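Local coordinates for GNAT family acetyltransferase (Mycobacterium smegmatis, PDB 6C30), which probably transfers an acetyl group from acetyl-CoA to an amino group, as a RimJ-type N-acetyltransferase of the GNAT family, at residues A134-L139 / R207-G212; L181-D184 / D189-L192; S41-A46 / W120-R125. All blocks are in the same frame, centred on the assembly; numbering follows the deposited sequence. Where two conformers were deposited one is given.

Contact 1 of 3, residues A134-L139 / R207-G212; sequences ALAMGL and RLVAAG
Val209 of helix 204-217 sets one methyl against the backbone of helix 130-143 at Ala136. From its CB, which points toward the other helix, the two branches part. With chi1 at 166°, CG1 lies anti to the backbone N and CG2 anti to the carbonyl carbon, and it is CG2 that does the touching. This methyl, Val209 CG2, comes to 3.7 Å from Ala136 CB. It is as near to main chain, with Ala136 O 3.6 Å from Val209 CG2. On the next residue, Met137 N lies 3.8 Å from the same Val209 CG2. Met137 adds a looser contact at the flank, its CG 4.4 Å from Val209 CG2, and the Met137 side chain also touches Val17 and Leu20 of strand 17-22. Helix 130-143 follows strand 114-121 in the GNAT fold, and the last helix of the chain, 204-217, packs across it. The axes of the two segments approach to 9.1 Å at a signed crossing angle of -98°, nearly perpendicular, which fits a contact confined to a few residues and only 138 Å² of buried surface. Leu208, one residue before Val209, adds another loose contact, its CD1 4.3 Å from Ala136 CB; beyond the segment, Leu208 also packs on Thr132 and Ala133 of helix 130-143 and on Leu20.

Contact 2 of 3, residues L181-D184 / D189-L192; sequences LEVD and DHLL
Between Leu181, where the chain turns a corner, and Asp189 on strand 186-196 the CA atoms are 7.2 Å apart, the nearest pair across two arms of a short antiparallel beta hairpin. The His190 imidazole reaches across to Leu181 on one face and Val183 at its edge. Leu181 crosses the ring at about a right angle: CD1 lies over that face, 4.0 Å from the ring centroid and 17° off the normal, a CH-pi contact. Leu181 CB touches the same ring 3.6 Å from His190 CE1. Val183 arrives instead near the ring plane, with CG2 4.0 Å from His190 CE1. The ring's rotation has a polar tether as well, because His190 ND1 is hydrogen-bonded to the carbonyl O of Arg188, just before this segment; chi2 of 66° turns the ring to present CE1 to Leu181 and Val183. Arg188 also ties back to the first arm, through a backbone bond with Leu181 and side-chain bonds to Val183 O and Asp184 O. Strand 186-196 runs between strand 172-180, which His190 joins through a backbone bond with Leu177, and strand 150-155, where the His190 side chain touches Thr154.

Contact 3 of 3, residues S41-A46 / W120-R125; sequences SRIRLA and WVASSR
Arg44 and Ile43, neighbours on helix 37-46, take hold of the Trp120 indole in different ways, one over a face and the other at an edge. The charged interaction is a cation-pi contact: Arg44 CZ lies 4.5 Å from the centroid of the five-membered ring and 15° off its normal. NH1 is the guanidinium atom closest to the indole, 3.3 Å above its plane and offset toward the rim. Because the guanidinium and indole planes stand 64° apart, this is a steeply tilted approach and not a stack. The Arg44 NH1 and Trp120 NE1 atoms, 3.4 Å apart, are both donors and do not bond to each other.

The CH-pi interaction comes from the same side chain. Bends at chi2 and chi3 fold Arg44 over the indole, bringing CD to 3.8 Å from the centroid of the six-membered ring. Methylene and guanidinium therefore share out the two rings of one indole.

Apolar packing is left to Ile43. Its chi1 of -60° sets CG1 beside the backbone N and leaves CG2 anti to that N, where CG2 meets the indole near its plane at Trp120 CZ3, 3.5 Å away. Ile43 CG2 also lies 3.8 Å from Ala122 CB. Phe98 of strand 97-105 packs on both Ile43 and Trp120.

Arg44 NH2 and Trp120 NE1 find partners outside the two segments: NH2 forms a salt bridge with Glu55 OE2 and a hydrogen bond with His66, NE1 bonds to Gln101 OE1. With Glu55 probably balancing its charge and Gln101 holding the indole N-H, the buried arginine can lie over the aromatic face as a cation, joining helix 37-46 to the end of strand 114-121.

In the fold
Contact 3 and contact 1 follow each other along the chain: strand 114-121, which supplies Trp120, leads into helix 130-143 of contact 1. Their centres are 22 Å apart, with nearest atoms about 6 Å apart. Contact 2 is nested in the loop that contact 1 closes; these two lie on opposite sides of the chain's centre, 26 Å between centres. Contacts 2 and 3 reach the same mixed sheet, 21 Å apart by centres. GNAT enzymes generally bind the acetyl-CoA pyrophosphate at the loop from this strand into the N-terminus of the following helix. Contact 3 probably lies where that loop begins and contact 1 further along the helix, in a structure without cofactor.

Contact 1 of 3, residues A134-L139 / R207-G212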
ATOM      1  N   ALA A 134     -10.772   5.678  -7.871  1.00 13.71           N
ATOM      2  CA  ALA A 134     -11.149   4.387  -7.304  1.00 14.88           C
ATOM      3  C   ALA A 134     -12.051   3.603  -8.254  1.00 13.65           C
ATOM      4  O   ALA A 134     -11.848   2.406  -8.477  1.00 14.12           O
ATOM      5  CB  ALA A 134     -11.832   4.577  -5.956  1.00 15.53           C
ATOM      6  N   LEU A 135     -13.047   4.277  -8.816  1.00 13.38           N
ATOM      7  CA  LEU A 135     -13.917   3.633  -9.789  1.00 13.70           C
ATOM      8  C   LEU A 135     -13.152   3.182 -11.033  1.00 13.48           C
ATOM      9  O   LEU A 135     -13.381   2.086 -11.553  1.00 14.02           O
ATOM     10  CB  LEU A 135     -15.050   4.578 -10.189  1.00 15.19           C
ATOM     11  CG  LEU A 135     -16.100   4.807  -9.104  1.00 13.14           C
ATOM     12  CD1 LEU A 135     -16.945   6.000  -9.474  1.00 17.71           C
ATOM     13  CD2 LEU A 135     -16.988   3.584  -8.936  1.00 15.36           C
ATOM     14  N   ALA A 136     -12.255   4.032 -11.520  1.00 14.02           N
ATOM     15  CA  ALA A 136     -11.477   3.691 -12.713  1.00 14.42           C
ATOM     16  C   ALA A 136     -10.593   2.470 -12.476  1.00 13.05           C
ATOM     17  O   ALA A 136     -10.496   1.579 -13.318  1.00 14.33           O
ATOM     18  CB  ALA A 136     -10.637   4.883 -13.151  1.00 15.70           C
ATOM     19  N   MET A 137      -9.954   2.424 -11.311  1.00 13.39           N
ATOM     20  CA  MET A 137      -9.172   1.257 -10.921  1.00 14.87           C
ATOM     21  C   MET A 137     -10.057   0.023 -10.795  1.00 12.35           C
ATOM     22  O   MET A 137      -9.694  -1.063 -11.232  1.00 14.49           O
ATOM     23  CB  MET A 137      -8.446   1.512  -9.599  1.00 15.31           C
ATOM     24  CG  MET A 137      -7.209   2.390  -9.746  1.00 14.73           C
ATOM     25  SD  MET A 137      -6.220   2.473  -8.238  1.00 16.15           S
ATOM     26  CE  MET A 137      -7.212   3.561  -7.229  1.00 19.46           C
ATOM     27  N   GLY A 138     -11.229   0.195 -10.185  1.00 13.70           N
ATOM     28  CA  GLY A 138     -12.154  -0.911 -10.037  1.00 13.31           C
ATOM     29  C   GLY A 138     -12.542  -1.493 -11.380  1.00 14.36           C
ATOM     30  O   GLY A 138     -12.534  -2.716 -11.572  1.00 14.45           O
ATOM     31  N   LEU A 139     -12.891  -0.606 -12.311  1.00 14.47           N
ATOM     32  CA  LEU A 139     -13.271  -1.033 -13.655  1.00 14.36           C
ATOM     33  C   LEU A 139     -12.139  -1.772 -14.343  1.00 14.74           C
ATOM     34  O   LEU A 139     -12.361  -2.815 -14.948  1.00 15.36           O
ATOM     35  CB  LEU A 139     -13.706   0.166 -14.502  1.00 13.89           C
ATOM     36  CG  LEU A 139     -15.036   0.797 -14.103  1.00 14.12           C
ATOM     37  CD1 LEU A 139     -15.272   2.061 -14.918  1.00 16.08           C
ATOM     38  CD2 LEU A 139     -16.187  -0.199 -14.281  1.00 15.09           C
ATOM     39  N   ARG A 207      -8.257   6.348 -19.475  1.00 17.83           N
ATOM     40  CA  ARG A 207      -7.302   7.447 -19.565  1.00 19.59           C
ATOM     41  C   ARG A 207      -6.806   7.834 -18.176  1.00 18.97           C
ATOM     42  O   ARG A 207      -5.629   8.133 -17.992  1.00 17.98           O
ATOM     43  CB  ARG A 207      -7.916   8.654 -20.280  1.00 18.75           C
ATOM     44  CG  ARG A 207      -8.152   8.400 -21.769  1.00 20.35           C
ATOM     45  CD  ARG A 207      -8.494   9.667 -22.545  1.00 22.46           C
ATOM     46  NE  ARG A 207      -9.745  10.284 -22.108  1.00 20.32           N
ATOM     47  CZ  ARG A 207     -10.949   9.915 -22.531  1.00 21.41           C
ATOM     48  NH1 ARG A 207     -11.078   8.914 -23.390  1.00 21.86           N
ATOM     49  NH2 ARG A 207     -12.025  10.546 -22.079  1.00 24.13           N
ATOM     50  N   LEU A 208      -7.696   7.795 -17.188  1.00 18.32           N
ATOM     51  CA  LEU A 208      -7.326   8.172 -15.827  1.00 16.79           C
ATOM     52  C   LEU A 208      -6.284   7.201 -15.267  1.00 17.01           C
ATOM     53  O   LEU A 208      -5.264   7.617 -14.705  1.00 16.33           O
ATOM     54  CB  LEU A 208      -8.577   8.213 -14.934  1.00 17.73           C
ATOM     55  CG  LEU A 208      -8.503   8.843 -13.536  1.00 18.68           C
ATOM     56  CD1 LEU A 208      -9.915   9.085 -12.997  1.00 20.10           C
ATOM     57  CD2 LEU A 208      -7.701   8.005 -12.530  1.00 20.24           C
ATOM     58  N   VAL A 209      -6.547   5.910 -15.416  1.00 17.08           N
ATOM     59  CA  VAL A 209      -5.638   4.902 -14.902  1.00 15.43           C
ATOM     60  C   VAL A 209      -4.288   4.960 -15.626  1.00 18.45           C
ATOM     61  O   VAL A 209      -3.236   4.900 -14.988  1.00 17.38           O
ATOM     62  CB  VAL A 209      -6.256   3.495 -15.018  1.00 16.59           C
ATOM     63  CG1 VAL A 209      -5.196   2.429 -14.817  1.00 21.49           C
ATOM     64  CG2 VAL A 209      -7.383   3.331 -14.006  1.00 18.29           C
ATOM     65  N   ALA A 210      -4.311   5.109 -16.949  1.00 17.22           N
ATOM     66  CA  ALA A 210      -3.064   5.152 -17.718  1.00 17.32           C
ATOM     67  C   ALA A 210      -2.219   6.352 -17.304  1.00 17.96           C
ATOM     68  O   ALA A 210      -1.015   6.219 -17.092  1.00 18.94           O
ATOM     69  CB  ALA A 210      -3.359   5.191 -19.210  1.00 21.30           C
ATOM     70  N   ALA A 211      -2.849   7.513 -17.172  1.00 16.21           N
ATOM     71  CA  ALA A 211      -2.150   8.716 -16.747  1.00 18.03           C
ATOM     72  C   ALA A 211      -1.648   8.565 -15.315  1.00 19.72           C
ATOM     73  O   ALA A 211      -0.545   9.003 -14.983  1.00 19.06           O
ATOM     74  CB  ALA A 211      -3.055   9.935 -16.869  1.00 20.83           C
ATOM     75  N   GLY A 212      -2.458   7.936 -14.466  1.00 17.81           N
ATOM     76  CA  GLY A 212      -2.095   7.768 -13.069  1.00 18.38           C
ATOM     77  C   GLY A 212      -0.913   6.834 -12.897  1.00 16.12           C
ATOM     78  O   GLY A 212      -0.061   7.051 -12.026  1.00 16.88           O
TER

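Contact 2 of 3, residues L181-D184 / D189-L192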
ATOM      1  N   LEU A 181     -34.402   0.751  -3.457  1.00 12.43           N
ATOM      2  CA  LEU A 181     -33.680   0.450  -2.222  1.00 13.32           C
ATOM      3  C   LEU A 181     -34.288   1.212  -1.063  1.00 12.87           C
ATOM      4  O   LEU A 181     -34.716   2.367  -1.222  1.00 14.23           O
ATOM      5  CB  LEU A 181     -32.197   0.808  -2.359  1.00 14.81           C
ATOM      6  CG  LEU A 181     -31.276  -0.219  -3.015  1.00 16.01           C
ATOM      7  CD1 LEU A 181     -29.989   0.427  -3.509  1.00 16.88           C
ATOM      8  CD2 LEU A 181     -30.978  -1.369  -2.042  1.00 17.77           C
ATOM      9  N   GLU A 182     -34.315   0.578   0.106  1.00 13.37           N
ATOM     10  CA  GLU A 182     -34.826   1.219   1.306  1.00 14.69           C
ATOM     11  C   GLU A 182     -33.747   2.146   1.845  1.00 13.20           C
ATOM     12  O   GLU A 182     -32.727   1.686   2.366  1.00 14.08           O
ATOM     13  CB  GLU A 182     -35.213   0.178   2.353  1.00 15.94           C
ATOM     14  CG  GLU A 182     -36.344   0.595   3.266  1.00 19.86           C
ATOM     15  CD  GLU A 182     -36.552  -0.384   4.413  1.00 25.88           C
ATOM     16  OE1 GLU A 182     -35.907  -1.458   4.428  1.00 25.20           O
ATOM     17  OE2 GLU A 182     -37.360  -0.069   5.308  1.00 27.66           O
ATOM     18  N   VAL A 183     -33.958   3.447   1.699  1.00 12.45           N
ATOM     19  CA  VAL A 183     -32.948   4.460   2.023  1.00 14.29           C
ATOM     20  C   VAL A 183     -33.644   5.642   2.693  1.00 14.05           C
ATOM     21  O   VAL A 183     -34.648   6.135   2.189  1.00 14.61           O
ATOM     22  CB  VAL A 183     -32.203   4.952   0.751  1.00 12.02           C
ATOM     23  CG1 VAL A 183     -31.324   6.157   1.061  1.00 14.66           C
ATOM     24  CG2 VAL A 183     -31.390   3.834   0.114  1.00 13.40           C
ATOM     25  N   ASP A 184     -33.121   6.078   3.835  1.00 14.71           N
ATOM     26  CA  ASP A 184     -33.623   7.275   4.511  1.00 14.31           C
ATOM     27  C   ASP A 184     -35.134   7.204   4.751  1.00 14.24           C
ATOM     28  O   ASP A 184     -35.855   8.179   4.550  1.00 15.95           O
ATOM     29  CB  ASP A 184     -33.254   8.542   3.703  1.00 14.65           C
ATOM     30  CG  ASP A 184     -33.368   9.823   4.520  1.00 15.85           C
ATOM     31  OD1 ASP A 184     -33.185   9.770   5.754  1.00 16.22           O
ATOM     32  OD2 ASP A 184     -33.614  10.890   3.912  1.00 18.79           O
ATOM     33  N   ASP A 189     -36.391   5.599  -5.534  1.00 13.17           N
ATOM     34  CA  ASP A 189     -35.928   5.407  -6.906  1.00 13.48           C
ATOM     35  C   ASP A 189     -34.407   5.518  -6.997  1.00 12.03           C
ATOM     36  O   ASP A 189     -33.809   6.393  -6.370  1.00 13.09           O
ATOM     37  CB  ASP A 189     -36.511   6.454  -7.857  1.00 14.67           C
ATOM     38  CG  ASP A 189     -38.021   6.385  -8.005  1.00 15.48           C
ATOM     39  OD1 ASP A 189     -38.701   5.495  -7.437  1.00 14.13           O
ATOM     40  OD2 ASP A 189     -38.520   7.267  -8.741  1.00 16.65           O
ATOM     41  N   HIS A 190     -33.788   4.648  -7.785  1.00 13.54           N
ATOM     42  CA  HIS A 190     -32.369   4.751  -8.109  1.00 13.05           C
ATOM     43  C   HIS A 190     -32.188   4.643  -9.617  1.00 13.10           C
ATOM     44  O   HIS A 190     -32.789   3.770 -10.256  1.00 13.79           O
ATOM     45  CB  HIS A 190     -31.553   3.647  -7.424  1.00 14.25           C
ATOM     46  CG  HIS A 190     -31.295   3.878  -5.964  1.00 11.75           C
ATOM     47  ND1 HIS A 190     -32.299   3.883  -5.021  1.00 12.08           N
ATOM     48  CD2 HIS A 190     -30.136   4.081  -5.284  1.00 12.41           C
ATOM     49  CE1 HIS A 190     -31.774   4.098  -3.825  1.00 12.69           C
ATOM     50  NE2 HIS A 190     -30.464   4.211  -3.957  1.00 13.21           N
ATOM     51  N   LEU A 191     -31.386   5.532 -10.193  1.00 13.80           N
ATOM     52  CA  LEU A 191     -30.911   5.346 -11.558  1.00 12.94           C
ATOM     53  C   LEU A 191     -29.988   4.144 -11.627  1.00 13.24           C
ATOM     54  O   LEU A 191     -29.247   3.871 -10.682  1.00 13.17           O
ATOM     55  CB  LEU A 191     -30.174   6.591 -12.050  1.00 16.52           C
ATOM     56  CG  LEU A 191     -31.053   7.818 -12.286  1.00 16.73           C
ATOM     57  CD1 LEU A 191     -30.209   9.067 -12.216  1.00 18.08           C
ATOM     58  CD2 LEU A 191     -31.776   7.724 -13.623  1.00 20.74           C
ATOM     59  N   LEU A 192     -30.054   3.421 -12.734  1.00 12.73           N
ATOM     60  CA  LEU A 192     -29.113   2.363 -13.033  1.00 12.37           C
ATOM     61  C   LEU A 192     -28.172   2.871 -14.109  1.00 13.96           C
ATOM     62  O   LEU A 192     -28.625   3.323 -15.169  1.00 13.82           O
ATOM     63  CB  LEU A 192     -29.846   1.102 -13.508  1.00 14.39           C
ATOM     64  CG  LEU A 192     -28.974  -0.079 -13.923  1.00 13.11           C
ATOM     65  CD1 LEU A 192     -28.223  -0.632 -12.723  1.00 14.00           C
ATOM     66  CD2 LEU A 192     -29.804  -1.178 -14.585  1.00 15.76           C
TER

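Contact 3 of 3, residues S41-A46 / W120-R125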
ATOM      1  N   SER A  41     -14.571   3.074  11.567  1.00 10.31           N
ATOM      2  CA  SER A  41     -15.514   3.546  12.565  1.00 11.37           C
ATOM      3  C   SER A  41     -15.418   5.057  12.730  1.00 11.47           C
ATOM      4  O   SER A  41     -16.428   5.754  12.709  1.00 11.75           O
ATOM      5  CB  SER A  41     -15.270   2.843  13.908  1.00 11.22           C
ATOM      6  OG  SER A  41     -16.069   3.408  14.933  1.00 12.76           O
ATOM      7  N   ARG A  42     -14.206   5.572  12.887  1.00 10.71           N
ATOM      8  CA  ARG A  42     -14.025   7.000  13.102  0.52 12.45           C
ATOM      9  C   ARG A  42     -14.652   7.801  11.964  1.00 12.16           C
ATOM     10  O   ARG A  42     -15.427   8.748  12.197  1.00 13.10           O
ATOM     11  CB  ARG A  42     -12.535   7.325  13.231  0.52 13.95           C
ATOM     12  CG  ARG A  42     -12.227   8.777  13.557  0.52 16.90           C
ATOM     13  CD  ARG A  42     -10.728   9.045  13.420  0.52 18.07           C
ATOM     14  NE  ARG A  42     -10.304   8.944  12.025  0.52 22.69           N
ATOM     15  CZ  ARG A  42      -9.423   8.059  11.562  0.52 22.81           C
ATOM     16  NH1 ARG A  42      -8.846   7.192  12.383  0.52 25.44           N
ATOM     17  NH2 ARG A  42      -9.117   8.046  10.273  0.52 22.70           N
ATOM     18  N   ILE A  43     -14.336   7.420  10.735  1.00 11.20           N
ATOM     19  CA  ILE A  43     -14.814   8.186   9.588  1.00 11.15           C
ATOM     20  C   ILE A  43     -16.319   8.007   9.374  1.00 12.05           C
ATOM     21  O   ILE A  43     -17.028   8.993   9.153  1.00 12.38           O
ATOM     22  CB  ILE A  43     -14.053   7.808   8.314  1.00 11.64           C
ATOM     23  CG1 ILE A  43     -12.557   8.089   8.504  1.00 12.85           C
ATOM     24  CG2 ILE A  43     -14.591   8.600   7.129  1.00 13.68           C
ATOM     25  CD1 ILE A  43     -11.684   7.480   7.434  1.00 14.17           C
ATOM     26  N   ARG A  44     -16.831   6.782   9.457  1.00 11.45           N
ATOM     27  CA  ARG A  44     -18.258   6.556   9.202  1.00 11.22           C
ATOM     28  C   ARG A  44     -19.108   7.245  10.267  1.00 12.58           C
ATOM     29  O   ARG A  44     -20.204   7.730   9.978  1.00 12.72           O
ATOM     30  CB  ARG A  44     -18.593   5.062   9.173  1.00 12.67           C
ATOM     31  CG  ARG A  44     -17.924   4.256   8.062  1.00 16.22           C
ATOM     32  CD  ARG A  44     -18.621   4.422   6.749  1.00 15.51           C
ATOM     33  NE  ARG A  44     -19.960   3.835   6.750  1.00 13.40           N
ATOM     34  CZ  ARG A  44     -20.668   3.667   5.647  1.00 12.77           C
ATOM     35  NH1 ARG A  44     -20.160   4.012   4.468  1.00 13.30           N
ATOM     36  NH2 ARG A  44     -21.875   3.131   5.728  1.00 14.29           N
ATOM     37  N   LEU A  45     -18.618   7.294  11.504  1.00 12.38           N
ATOM     38  CA  LEU A  45     -19.358   8.000  12.556  1.00 13.36           C
ATOM     39  C   LEU A  45     -19.314   9.506  12.305  1.00 13.08           C
ATOM     40  O   LEU A  45     -20.349  10.172  12.396  1.00 14.29           O
ATOM     41  CB  LEU A  45     -18.801   7.670  13.943  1.00 12.96           C
ATOM     42  CG  LEU A  45     -19.079   6.259  14.472  1.00 13.01           C
ATOM     43  CD1 LEU A  45     -18.265   6.040  15.741  1.00 13.78           C
ATOM     44  CD2 LEU A  45     -20.568   6.013  14.738  1.00 14.22           C
ATOM     45  N   ALA A  46     -18.152  10.039  11.945  1.00 12.94           N
ATOM     46  CA  ALA A  46     -18.028  11.478  11.734  1.00 12.81           C
ATOM     47  C   ALA A  46     -18.850  11.916  10.532  1.00 15.24           C
ATOM     48  O   ALA A  46     -19.404  13.020  10.519  1.00 15.52           O
ATOM     49  CB  ALA A  46     -16.584  11.865  11.545  1.00 14.51           C
ATOM     50  N   TRP A 120     -17.548   4.871  -1.362  1.00 11.00           N
ATOM     51  CA  TRP A 120     -17.707   6.083  -0.573  1.00 11.77           C
ATOM     52  C   TRP A 120     -16.320   6.584  -0.204  1.00 13.36           C
ATOM     53  O   TRP A 120     -15.364   5.806  -0.101  1.00 12.21           O
ATOM     54  CB  TRP A 120     -18.575   5.844   0.670  1.00 12.93           C
ATOM     55  CG  TRP A 120     -17.923   5.003   1.720  1.00 12.16           C
ATOM     56  CD1 TRP A 120     -17.959   3.637   1.828  1.00 13.57           C
ATOM     57  CD2 TRP A 120     -17.126   5.471   2.814  1.00 11.63           C
ATOM     58  NE1 TRP A 120     -17.233   3.238   2.924  1.00 13.01           N
ATOM     59  CE2 TRP A 120     -16.713   4.340   3.548  1.00 12.25           C
ATOM     60  CE3 TRP A 120     -16.736   6.738   3.254  1.00 12.57           C
ATOM     61  CZ2 TRP A 120     -15.915   4.435   4.688  1.00 11.90           C
ATOM     62  CZ3 TRP A 120     -15.950   6.833   4.386  1.00 14.58           C
ATOM     63  CH2 TRP A 120     -15.546   5.684   5.090  1.00 13.19           C
ATOM     64  N   VAL A 121     -16.215   7.899  -0.045  1.00 12.05           N
ATOM     65  CA  VAL A 121     -14.967   8.566   0.313  1.00 11.97           C
ATOM     66  C   VAL A 121     -15.233   9.521   1.473  1.00 13.24           C
ATOM     67  O   VAL A 121     -16.268  10.184   1.505  1.00 13.65           O
ATOM     68  CB  VAL A 121     -14.377   9.343  -0.901  1.00 12.93           C
ATOM     69  CG1 VAL A 121     -13.163  10.174  -0.489  1.00 16.58           C
ATOM     70  CG2 VAL A 121     -14.004   8.394  -2.014  1.00 14.34           C
ATOM     71  N   ALA A 122     -14.293   9.580   2.412  1.00 12.71           N
ATOM     72  CA  ALA A 122     -14.353  10.510   3.537  1.00 12.55           C
ATOM     73  C   ALA A 122     -14.697  11.926   3.074  1.00 13.65           C
ATOM     74  O   ALA A 122     -14.124  12.429   2.101  1.00 14.79           O
ATOM     75  CB  ALA A 122     -13.031  10.506   4.286  1.00 15.07           C
ATOM     76  N   SER A 123     -15.627  12.561   3.784  1.00 14.51           N
ATOM     77  CA  SER A 123     -16.177  13.851   3.354  1.00 15.17           C
ATOM     78  C   SER A 123     -15.122  14.947   3.219  1.00 20.37           C
ATOM     79  O   SER A 123     -15.234  15.812   2.349  1.00 22.21           O
ATOM     80  CB  SER A 123     -17.267  14.310   4.326  1.00 17.93           C
ATOM     81  OG  SER A 123     -16.709  14.627   5.583  1.00 20.12           O
ATOM     82  N   SER A 124     -14.096  14.909   4.060  1.00 17.70           N
ATOM     83  CA  SER A 124     -13.049  15.932   4.009  1.00 20.60           C
ATOM     84  C   SER A 124     -12.155  15.763   2.786  1.00 25.47           C
ATOM     85  O   SER A 124     -11.311  16.618   2.502  1.00 27.72           O
ATOM     86  CB  SER A 124     -12.199  15.892   5.276  1.00 23.18           C
ATOM     87  OG  SER A 124     -11.501  14.669   5.381  1.00 26.75           O
ATOM     88  N   ARG A 125     -12.351  14.666   2.061  1.00 19.79           N
ATOM     89  CA  ARG A 125     -11.490  14.294   0.944  1.00 23.70           C
ATOM     90  C   ARG A 125     -12.222  14.303  -0.399  1.00 23.11           C
ATOM     91  O   ARG A 125     -11.622  14.003  -1.430  1.00 28.40           O
ATOM     92  CB  ARG A 125     -10.909  12.895   1.178  1.00 25.14           C
ATOM     93  CG  ARG A 125     -10.130  12.718   2.469  1.00 28.37           C
ATOM     94  CD  ARG A 125      -8.719  13.191   2.287  1.00 33.73           C
ATOM     95  NE  ARG A 125      -7.864  12.937   3.441  1.00 30.00           N
ATOM     96  CZ  ARG A 125      -6.652  13.464   3.556  1.00 27.59           C
ATOM     97  NH1 ARG A 125      -6.197  14.253   2.592  1.00 27.85           N
ATOM     98  NH2 ARG A 125      -5.899  13.212   4.618  1.00 28.39           N
TER